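Local coordinates for protein putative (Helicobacter pylori, PDB 4O8S) that probably transfers nucleotides, belonging to the nucleotidyltransferase superfamily and related to AbiEii toxins of type IV toxin-antitoxin systems, at residues L35-N40 with K158-H163; I75-D78 with G83-M86; D185-V190 with M200-T205. All coordinates share one frame; numbering follows the deposited sequence.

Interaction 1 (L35-N40 with K158-H163)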
loop_
_atom_site.group_PDB
_atom_site.type_symbol
_atom_site.label_atom_id
_atom_site.label_comp_id
_atom_site.label_asym_id
_atom_site.label_seq_id
_atom_site.Cartn_x
_atom_site.Cartn_y
_atom_site.Cartn_z
ATOM N N LEU A 35 -1.134 -5.717 -5.574
ATOM C CA LEU A 35 -2.118 -6.585 -6.225
ATOM C C LEU A 35 -2.900 -5.820 -7.294
ATOM O O LEU A 35 -3.372 -6.400 -8.267
ATOM C CB LEU A 35 -3.112 -7.139 -5.201
ATOM C CG LEU A 35 -2.582 -8.167 -4.191
ATOM C CD1 LEU A 35 -3.695 -8.655 -3.270
ATOM C CD2 LEU A 35 -1.945 -9.340 -4.924
ATOM N N GLY A 36 -3.058 -4.520 -7.087
ATOM C CA GLY A 36 -3.898 -3.728 -7.961
ATOM C C GLY A 36 -3.174 -2.815 -8.939
ATOM O O GLY A 36 -3.699 -2.547 -10.021
ATOM N N TYR A 37 -1.985 -2.331 -8.586
ATOM C CA TYR A 37 -1.415 -1.258 -9.389
ATOM C C TYR A 37 -0.011 -1.490 -9.939
ATOM O O TYR A 37 0.616 -0.548 -10.439
ATOM C CB TYR A 37 -1.482 0.059 -8.623
ATOM C CG TYR A 37 -2.900 0.471 -8.251
ATOM C CD1 TYR A 37 -3.800 0.894 -9.228
ATOM C CD2 TYR A 37 -3.331 0.445 -6.923
ATOM C CE1 TYR A 37 -5.094 1.283 -8.894
ATOM C CE2 TYR A 37 -4.623 0.835 -6.572
ATOM C CZ TYR A 37 -5.498 1.252 -7.559
ATOM O OH TYR A 37 -6.776 1.654 -7.236
ATOM N N GLY A 38 0.484 -2.719 -9.849
ATOM C CA GLY A 38 1.752 -3.065 -10.475
ATOM C C GLY A 38 3.018 -2.686 -9.719
ATOM O O GLY A 38 4.100 -2.557 -10.316
ATOM N N LEU A 39 2.911 -2.503 -8.405
ATOM C CA LEU A 39 4.096 -2.181 -7.612
ATOM C C LEU A 39 5.199 -3.220 -7.862
ATOM O O LEU A 39 4.930 -4.426 -7.859
ATOM C CB LEU A 39 3.738 -2.160 -6.116
ATOM C CG LEU A 39 4.864 -1.825 -5.130
ATOM C CD1 LEU A 39 5.314 -0.389 -5.278
ATOM C CD2 LEU A 39 4.383 -2.081 -3.684
ATOM N N ASN A 40 6.437 -2.768 -8.059
ATOM C CA ASN A 40 7.516 -3.698 -8.402
ATOM C C ASN A 40 8.416 -4.086 -7.219
ATOM O O ASN A 40 9.639 -4.195 -7.354
ATOM C CB ASN A 40 8.356 -3.161 -9.576
ATOM C CG ASN A 40 8.995 -1.835 -9.264
ATOM O OD1 ASN A 40 8.470 -1.050 -8.462
ATOM N ND2 ASN A 40 10.147 -1.575 -9.874
ATOM N N LYS A 158 6.442 8.228 -10.334
ATOM C CA LYS A 158 6.983 7.824 -11.627
ATOM C C LYS A 158 5.915 7.259 -12.563
ATOM O O LYS A 158 5.916 7.550 -13.762
ATOM C CB LYS A 158 8.096 6.785 -11.430
ATOM C CG LYS A 158 8.936 6.490 -12.690
ATOM C CD LYS A 158 9.968 5.388 -12.413
ATOM C CE LYS A 158 10.878 5.141 -13.617
ATOM N NZ LYS A 158 12.157 5.917 -13.525
ATOM N N HIS A 159 5.013 6.435 -12.030
ATOM C CA HIS A 159 4.077 5.717 -12.889
ATOM C C HIS A 159 2.638 6.201 -12.793
ATOM O O HIS A 159 1.800 5.857 -13.642
ATOM C CB HIS A 159 4.131 4.221 -12.595
ATOM C CG HIS A 159 5.487 3.624 -12.791
ATOM N ND1 HIS A 159 5.999 3.339 -14.040
ATOM C CD2 HIS A 159 6.445 3.268 -11.899
ATOM C CE1 HIS A 159 7.209 2.819 -13.909
ATOM N NE2 HIS A 159 7.504 2.770 -12.620
ATOM N N TYR A 160 2.329 6.987 -11.767
ATOM C CA TYR A 160 0.947 7.437 -11.618
ATOM C C TYR A 160 0.852 8.932 -11.374
ATOM O O TYR A 160 0.018 9.387 -10.585
ATOM C CB TYR A 160 0.258 6.669 -10.487
ATOM C CG TYR A 160 0.031 5.219 -10.813
ATOM C CD1 TYR A 160 -1.105 4.817 -11.502
ATOM C CD2 TYR A 160 0.950 4.249 -10.439
ATOM C CE1 TYR A 160 -1.323 3.483 -11.809
ATOM C CE2 TYR A 160 0.740 2.909 -10.743
ATOM C CZ TYR A 160 -0.396 2.539 -11.434
ATOM O OH TYR A 160 -0.628 1.211 -11.743
ATOM N N GLU A 161 1.689 9.700 -12.060
ATOM C CA GLU A 161 1.787 11.126 -11.776
ATOM C C GLU A 161 0.470 11.877 -12.007
ATOM O O GLU A 161 0.241 12.934 -11.409
ATOM C CB GLU A 161 2.912 11.772 -12.601
ATOM C CG GLU A 161 2.519 12.164 -14.026
ATOM C CD GLU A 161 3.475 13.213 -14.619
ATOM O OE1 GLU A 161 4.633 12.850 -14.932
ATOM O OE2 GLU A 161 3.078 14.401 -14.741
ATOM N N GLU A 162 -0.390 11.341 -12.866
ATOM C CA GLU A 162 -1.641 12.028 -13.183
ATOM C C GLU A 162 -2.616 12.033 -11.995
ATOM O O GLU A 162 -3.612 12.759 -11.997
ATOM C CB GLU A 162 -2.290 11.434 -14.447
ATOM C CG GLU A 162 -2.821 9.988 -14.307
ATOM C CD GLU A 162 -1.728 8.900 -14.348
ATOM O OE1 GLU A 162 -0.515 9.236 -14.278
ATOM O OE2 GLU A 162 -2.090 7.696 -14.448
ATOM N N HIS A 163 -2.311 11.245 -10.963
ATOM C CA HIS A 163 -3.198 11.160 -9.808
ATOM C C HIS A 163 -2.814 12.128 -8.706
ATOM O O HIS A 163 -3.496 12.218 -7.684
ATOM C CB HIS A 163 -3.226 9.739 -9.265
ATOM C CG HIS A 163 -3.847 8.750 -10.204
ATOM N ND1 HIS A 163 -5.196 8.457 -10.192
ATOM C CD2 HIS A 163 -3.304 7.987 -11.185
ATOM C CE1 HIS A 163 -5.453 7.544 -11.116
ATOM N NE2 HIS A 163 -4.322 7.247 -11.738
#

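Interaction 2 (I75-D78 with G83-M86)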
loop_
_atom_site.group_PDB
_atom_site.type_symbol
_atom_site.label_atom_id
_atom_site.label_comp_id
_atom_site.label_asym_id
_atom_site.label_seq_id
_atom_site.Cartn_x
_atom_site.Cartn_y
_atom_site.Cartn_z
ATOM N N ILE A 75 -6.965 -13.818 16.732
ATOM C CA ILE A 75 -7.562 -12.476 16.747
ATOM C C ILE A 75 -6.838 -11.636 17.782
ATOM O O ILE A 75 -7.078 -11.798 18.999
ATOM C CB ILE A 75 -9.045 -12.538 17.156
ATOM C CG1 ILE A 75 -9.798 -13.555 16.290
ATOM C CG2 ILE A 75 -9.698 -11.137 17.108
ATOM C CD1 ILE A 75 -11.243 -13.751 16.713
ATOM N N LYS A 76 -5.939 -10.765 17.332
ATOM C CA LYS A 76 -5.175 -9.936 18.260
ATOM C C LYS A 76 -6.072 -8.852 18.787
ATOM O O LYS A 76 -5.979 -8.453 19.958
ATOM C CB LYS A 76 -3.963 -9.297 17.584
ATOM C CG LYS A 76 -2.784 -10.243 17.416
ATOM C CD LYS A 76 -1.523 -9.497 16.955
ATOM C CE LYS A 76 -0.951 -8.547 17.990
ATOM N NZ LYS A 76 -0.252 -9.337 19.046
ATOM N N LYS A 77 -6.960 -8.391 17.918
ATOM C CA LYS A 77 -7.806 -7.271 18.265
ATOM C C LYS A 77 -9.057 -7.247 17.389
ATOM O O LYS A 77 -8.982 -7.341 16.158
ATOM C CB LYS A 77 -6.999 -5.977 18.115
ATOM C CG LYS A 77 -7.646 -4.750 18.721
ATOM C CD LYS A 77 -6.578 -3.745 19.159
ATOM C CE LYS A 77 -7.156 -2.701 20.104
ATOM N NZ LYS A 77 -6.148 -1.663 20.479
ATOM N N ASP A 78 -10.212 -7.148 18.027
ATOM C CA ASP A 78 -11.458 -6.923 17.320
ATOM C C ASP A 78 -12.266 -5.960 18.181
ATOM O O ASP A 78 -12.897 -6.363 19.172
ATOM C CB ASP A 78 -12.198 -8.243 17.091
ATOM C CG ASP A 78 -13.620 -8.044 16.582
ATOM O OD1 ASP A 78 -13.884 -7.011 15.918
ATOM O OD2 ASP A 78 -14.478 -8.930 16.838
ATOM N N GLY A 83 -9.567 -4.064 13.581
ATOM C CA GLY A 83 -9.499 -5.514 13.513
ATOM C C GLY A 83 -8.064 -5.907 13.200
ATOM O O GLY A 83 -7.434 -5.316 12.314
ATOM N N ARG A 84 -7.525 -6.867 13.941
ATOM C CA ARG A 84 -6.159 -7.309 13.724
ATOM C C ARG A 84 -6.057 -8.803 13.920
ATOM O O ARG A 84 -6.308 -9.328 15.022
ATOM C CB ARG A 84 -5.188 -6.560 14.638
ATOM C CG ARG A 84 -3.732 -6.942 14.440
ATOM C CD ARG A 84 -2.803 -5.933 15.127
ATOM N NE ARG A 84 -3.034 -4.562 14.671
ATOM C CZ ARG A 84 -3.348 -3.543 15.466
ATOM N NH1 ARG A 84 -3.466 -3.741 16.772
ATOM N NH2 ARG A 84 -3.538 -2.323 14.960
ATOM N N TYR A 85 -5.696 -9.496 12.840
ATOM C CA TYR A 85 -5.683 -10.944 12.845
ATOM C C TYR A 85 -4.347 -11.481 12.349
ATOM O O TYR A 85 -3.707 -10.871 11.480
ATOM C CB TYR A 85 -6.800 -11.487 11.953
ATOM C CG TYR A 85 -8.181 -10.945 12.234
ATOM C CD1 TYR A 85 -8.554 -9.677 11.790
ATOM C CD2 TYR A 85 -9.132 -11.714 12.905
ATOM C CE1 TYR A 85 -9.819 -9.173 12.032
ATOM C CE2 TYR A 85 -10.417 -11.210 13.147
ATOM C CZ TYR A 85 -10.742 -9.939 12.710
ATOM O OH TYR A 85 -12.001 -9.416 12.931
HETATM N N MSE A 86 -3.926 -12.612 12.913
HETATM C CA MSE A 86 -2.745 -13.328 12.446
HETATM C C MSE A 86 -3.212 -14.640 11.838
HETATM O O MSE A 86 -3.648 -15.554 12.547
HETATM C CB MSE A 86 -1.775 -13.564 13.597
HETATM C CG MSE A 86 -1.446 -12.268 14.334
HETATM SE SE MSE A 86 -0.508 -11.064 13.089
HETATM C CE MSE A 86 -0.991 -9.275 13.754
HETATM O O HOH W 1 -12.456 -6.852 13.364
#

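Interaction 3 (D185-V190 with M200-T205)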
loop_
_atom_site.group_PDB
_atom_site.type_symbol
_atom_site.label_atom_id
_atom_site.label_comp_id
_atom_site.label_asym_id
_atom_site.label_seq_id
_atom_site.Cartn_x
_atom_site.Cartn_y
_atom_site.Cartn_z
ATOM N N ASP A 185 18.144 9.410 6.414
ATOM C CA ASP A 185 17.017 8.834 7.146
ATOM C C ASP A 185 16.762 7.349 6.860
ATOM O O ASP A 185 16.362 6.603 7.755
ATOM C CB ASP A 185 15.743 9.634 6.894
ATOM C CG ASP A 185 15.798 11.017 7.501
ATOM O OD1 ASP A 185 16.749 11.288 8.267
ATOM O OD2 ASP A 185 14.888 11.828 7.214
ATOM N N TYR A 186 17.007 6.908 5.628
ATOM C CA TYR A 186 16.538 5.574 5.225
ATOM C C TYR A 186 17.599 4.518 4.996
ATOM O O TYR A 186 17.266 3.338 4.877
ATOM C CB TYR A 186 15.678 5.679 3.958
ATOM C CG TYR A 186 14.342 6.344 4.172
ATOM C CD1 TYR A 186 13.375 5.760 4.986
ATOM C CD2 TYR A 186 14.030 7.535 3.532
ATOM C CE1 TYR A 186 12.130 6.362 5.170
ATOM C CE2 TYR A 186 12.787 8.145 3.714
ATOM C CZ TYR A 186 11.849 7.549 4.534
ATOM O OH TYR A 186 10.619 8.147 4.717
ATOM N N LEU A 187 18.868 4.920 4.916
ATOM C CA LEU A 187 19.919 3.975 4.516
ATOM C C LEU A 187 19.994 2.708 5.363
ATOM O O LEU A 187 20.138 1.600 4.822
ATOM C CB LEU A 187 21.294 4.652 4.427
ATOM C CG LEU A 187 22.329 3.748 3.741
ATOM C CD1 LEU A 187 21.798 3.261 2.415
ATOM C CD2 LEU A 187 23.658 4.454 3.534
ATOM N N VAL A 188 19.877 2.861 6.681
ATOM C CA VAL A 188 19.911 1.694 7.568
ATOM C C VAL A 188 18.720 0.771 7.300
ATOM O O VAL A 188 18.884 -0.448 7.151
ATOM C CB VAL A 188 19.924 2.095 9.065
ATOM C CG1 VAL A 188 19.645 0.871 9.958
ATOM C CG2 VAL A 188 21.258 2.754 9.430
ATOM N N ASP A 189 17.530 1.358 7.237
ATOM C CA ASP A 189 16.326 0.574 7.026
ATOM C C ASP A 189 16.375 -0.157 5.681
ATOM O O ASP A 189 16.052 -1.340 5.618
ATOM C CB ASP A 189 15.077 1.448 7.125
ATOM C CG ASP A 189 13.808 0.627 7.297
ATOM O OD1 ASP A 189 13.807 -0.281 8.174
ATOM O OD2 ASP A 189 12.824 0.877 6.551
ATOM N N VAL A 190 16.818 0.523 4.621
ATOM C CA VAL A 190 16.960 -0.139 3.315
ATOM C C VAL A 190 17.813 -1.404 3.387
ATOM O O VAL A 190 17.391 -2.471 2.932
ATOM C CB VAL A 190 17.589 0.774 2.242
ATOM C CG1 VAL A 190 17.940 -0.046 1.009
ATOM C CG2 VAL A 190 16.653 1.903 1.863
HETATM N N MSE A 200 16.682 -1.869 -4.527
HETATM C CA MSE A 200 16.552 -0.436 -4.433
HETATM C C MSE A 200 17.910 0.268 -4.395
HETATM O O MSE A 200 18.798 -0.116 -3.623
HETATM C CB MSE A 200 15.710 -0.076 -3.214
HETATM C CG MSE A 200 15.368 1.389 -3.144
HETATM SE SE MSE A 200 14.489 1.759 -1.413
HETATM C CE MSE A 200 13.765 3.504 -1.854
ATOM N N ASP A 201 18.074 1.264 -5.262
ATOM C CA ASP A 201 19.221 2.166 -5.203
ATOM C C ASP A 201 18.688 3.395 -4.482
ATOM O O ASP A 201 18.009 4.238 -5.095
ATOM C CB ASP A 201 19.705 2.523 -6.616
ATOM C CG ASP A 201 20.930 3.443 -6.618
ATOM O OD1 ASP A 201 21.040 4.349 -5.753
ATOM O OD2 ASP A 201 21.788 3.264 -7.516
ATOM N N LEU A 202 18.977 3.482 -3.184
ATOM C CA LEU A 202 18.414 4.526 -2.336
ATOM C C LEU A 202 18.786 5.930 -2.810
ATOM O O LEU A 202 17.919 6.818 -2.888
ATOM C CB LEU A 202 18.828 4.325 -0.875
ATOM C CG LEU A 202 18.419 5.477 0.051
ATOM C CD1 LEU A 202 16.935 5.737 -0.042
ATOM C CD2 LEU A 202 18.798 5.188 1.494
ATOM N N GLU A 203 20.064 6.135 -3.125
ATOM C CA GLU A 203 20.527 7.434 -3.608
ATOM C C GLU A 203 19.809 7.862 -4.892
ATOM O O GLU A 203 19.301 8.976 -4.981
ATOM C CB GLU A 203 22.049 7.421 -3.835
ATOM C CG GLU A 203 22.887 7.986 -2.678
ATOM C CD GLU A 203 22.913 9.524 -2.643
ATOM O OE1 GLU A 203 22.147 10.158 -3.413
ATOM O OE2 GLU A 203 23.697 10.098 -1.841
ATOM N N GLU A 204 19.768 6.974 -5.882
ATOM C CA GLU A 204 19.133 7.289 -7.162
ATOM C C GLU A 204 17.646 7.568 -6.952
ATOM O O GLU A 204 17.114 8.559 -7.466
ATOM C CB GLU A 204 19.339 6.153 -8.176
ATOM C CG GLU A 204 18.804 6.448 -9.586
ATOM C CD GLU A 204 19.011 5.288 -10.566
ATOM O OE1 GLU A 204 20.170 5.053 -10.986
ATOM O OE2 GLU A 204 18.013 4.616 -10.920
ATOM N N THR A 205 16.989 6.711 -6.175
ATOM C CA THR A 205 15.567 6.887 -5.873
ATOM C C THR A 205 15.307 8.241 -5.214
ATOM O O THR A 205 14.374 8.956 -5.586
ATOM C CB THR A 205 15.042 5.764 -4.952
ATOM O OG1 THR A 205 15.072 4.513 -5.655
ATOM C CG2 THR A 205 13.600 6.068 -4.492
#

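Interaction 1 (L35-N40 with K158-H163)
Tyr160 reaches Tyr37 with its phenol, and each of the two residues is the first to leave helical backbone angles, after helices 147-159 and 29-36 respectively. From CB of Tyr160 the chain is set with CG beside the backbone N (chi1 -69°), which sends the ring out toward the other segment. Along one rim CE2 lies 3.5 Å from Tyr37 O. CZ stands 3.9 Å from Tyr37 CB, an aromatic carbon against a methylene. At the tip, OH donates to Tyr37 O over a short 2.5 Å. This approach is bent, with a C=O...donor angle of 119°, and the donor is tilted out of the carbonyl plane. The two side chains cross at nearly a right angle and make an offset edge-to-face pair: the edge of Tyr37 is turned toward the face of Tyr160, with planes at 80° and centroids 6.0 Å apart. The hydroxyl of Tyr37 serves a different site, bonding Ala124 O and Asn116 ND2. One phenol thus supplies both polar and apolar contact, its hydroxyl satisfying a main-chain carbonyl just after a helix while its carbon skeleton leans on the neighbouring tyrosine, which ties two helix exits together near the surface.

Interaction 2 (I75-D78 with G83-M86)
Arg84 O accepts from two successive amides of the facing segment, Lys76 N and Lys77 N. The nearer bond, from Lys76 N to Arg84 O, is 2.7 Å long but bent at the hydrogen (133°). The second, from Lys77 N to Arg84 O, is longer at 3.1 Å yet straighter, and it lies in the carbonyl plane on a lone pair. Arg84 N returns a 2.7 Å bond to Lys77 O, and the same oxygen takes a CA-H...O contact from Gly83 CA. Two residues set against one define a classic beta bulge in an antiparallel hairpin: the register slips by one between the Ile75-Tyr85 and Lys77-Arg84 pairs, and the chain turns a corner at Lys76. On the face that Ile75, Asp78 and Tyr85 share, Ile75 CG1 rests 3.9 Å from Tyr85 CD2, the two side chains running alongside each other. Farther along this face a water joins the polar ends, 2.9 Å from Asp78 OD1, to which it donates, and 2.6 Å from Tyr85 OH. Asp78 OD1 also forms a salt bridge with Lys53. The opposite face carries Lys77 and Arg84, whose like charges stay apart, while Arg84 NE pairs with the carboxylate of Glu103 on strand 98-106.

Interaction 3 (D185-V190 with M200-T205)
Leu202 meets Leu187 because its first torsion swings CG to the side remote from the backbone N (chi1 173°), after which chi2 near 55° directs CD2 at the opposing helix. Leu187 has nearly the same conformation, and its CD1 arrives 3.7 Å from Leu202 CD2 as the two side chains cross at a slant. The same methyl, Leu202 CD2, also presses on the main chain, 3.4 Å from Leu187 N, so one methyl group rests against both the backbone and the CD1 branch of Leu187. On one side it touches Tyr186 CB at 4.0 Å, although the phenol ring of Tyr186 runs on elsewhere. On the next turn, Val190 CG2 lies 3.9 Å from Leu202 CD2.

Val190 is a shared surface: its CG2 is also 3.9 Å from Met200 SE, the selenium of a selenomethionine whose extended chain crosses the valine at about a right angle. The side chains that meet here are apolar, and the two segments are joined by van der Waals contact without polar bonds. The polar work is done nearby, at the start of the second helix. Asp201 is its N-cap: OD1 accepts from Glu204 N at 2.9 Å in an almost straight bond (172°), met from above the carboxylate plane. This fixes the first turn, from which Leu202 is presented.

Across this interface helix 179-192 packs against the beginning of the long helix 202-231, and helix 147-159 closes the group as a third member. Leu150 touches both Tyr186 and Leu202, Ala147 meets Val190, and His154 meets Thr205. Val183, one turn earlier on helix 179-192, adds contacts to Leu202 and Glu203, extending the join between the two helices.

Overall arrangement
From the N terminus, the chain first passes 35-40, where helix 29-36 ends, and meets its partner only after 117 intervening residues, when interaction 1 closes a wide loop at the end of helix 147-159. Interaction 2 is a short local closure lying wholly within that loop: a hairpin at the edge of the mixed sheet, on the opposite side of the chain's centre, with its own centre 29 Å from that of interaction 1. Interaction 3 follows in series, closing a nine-residue connection between helices 179-192 and 202-231. No two loops cross. Helix 147-159 links the helical contacts, ending in interaction 1 and packing beside interaction 3; the centres of interactions 1 and 3 lie 20 Å apart.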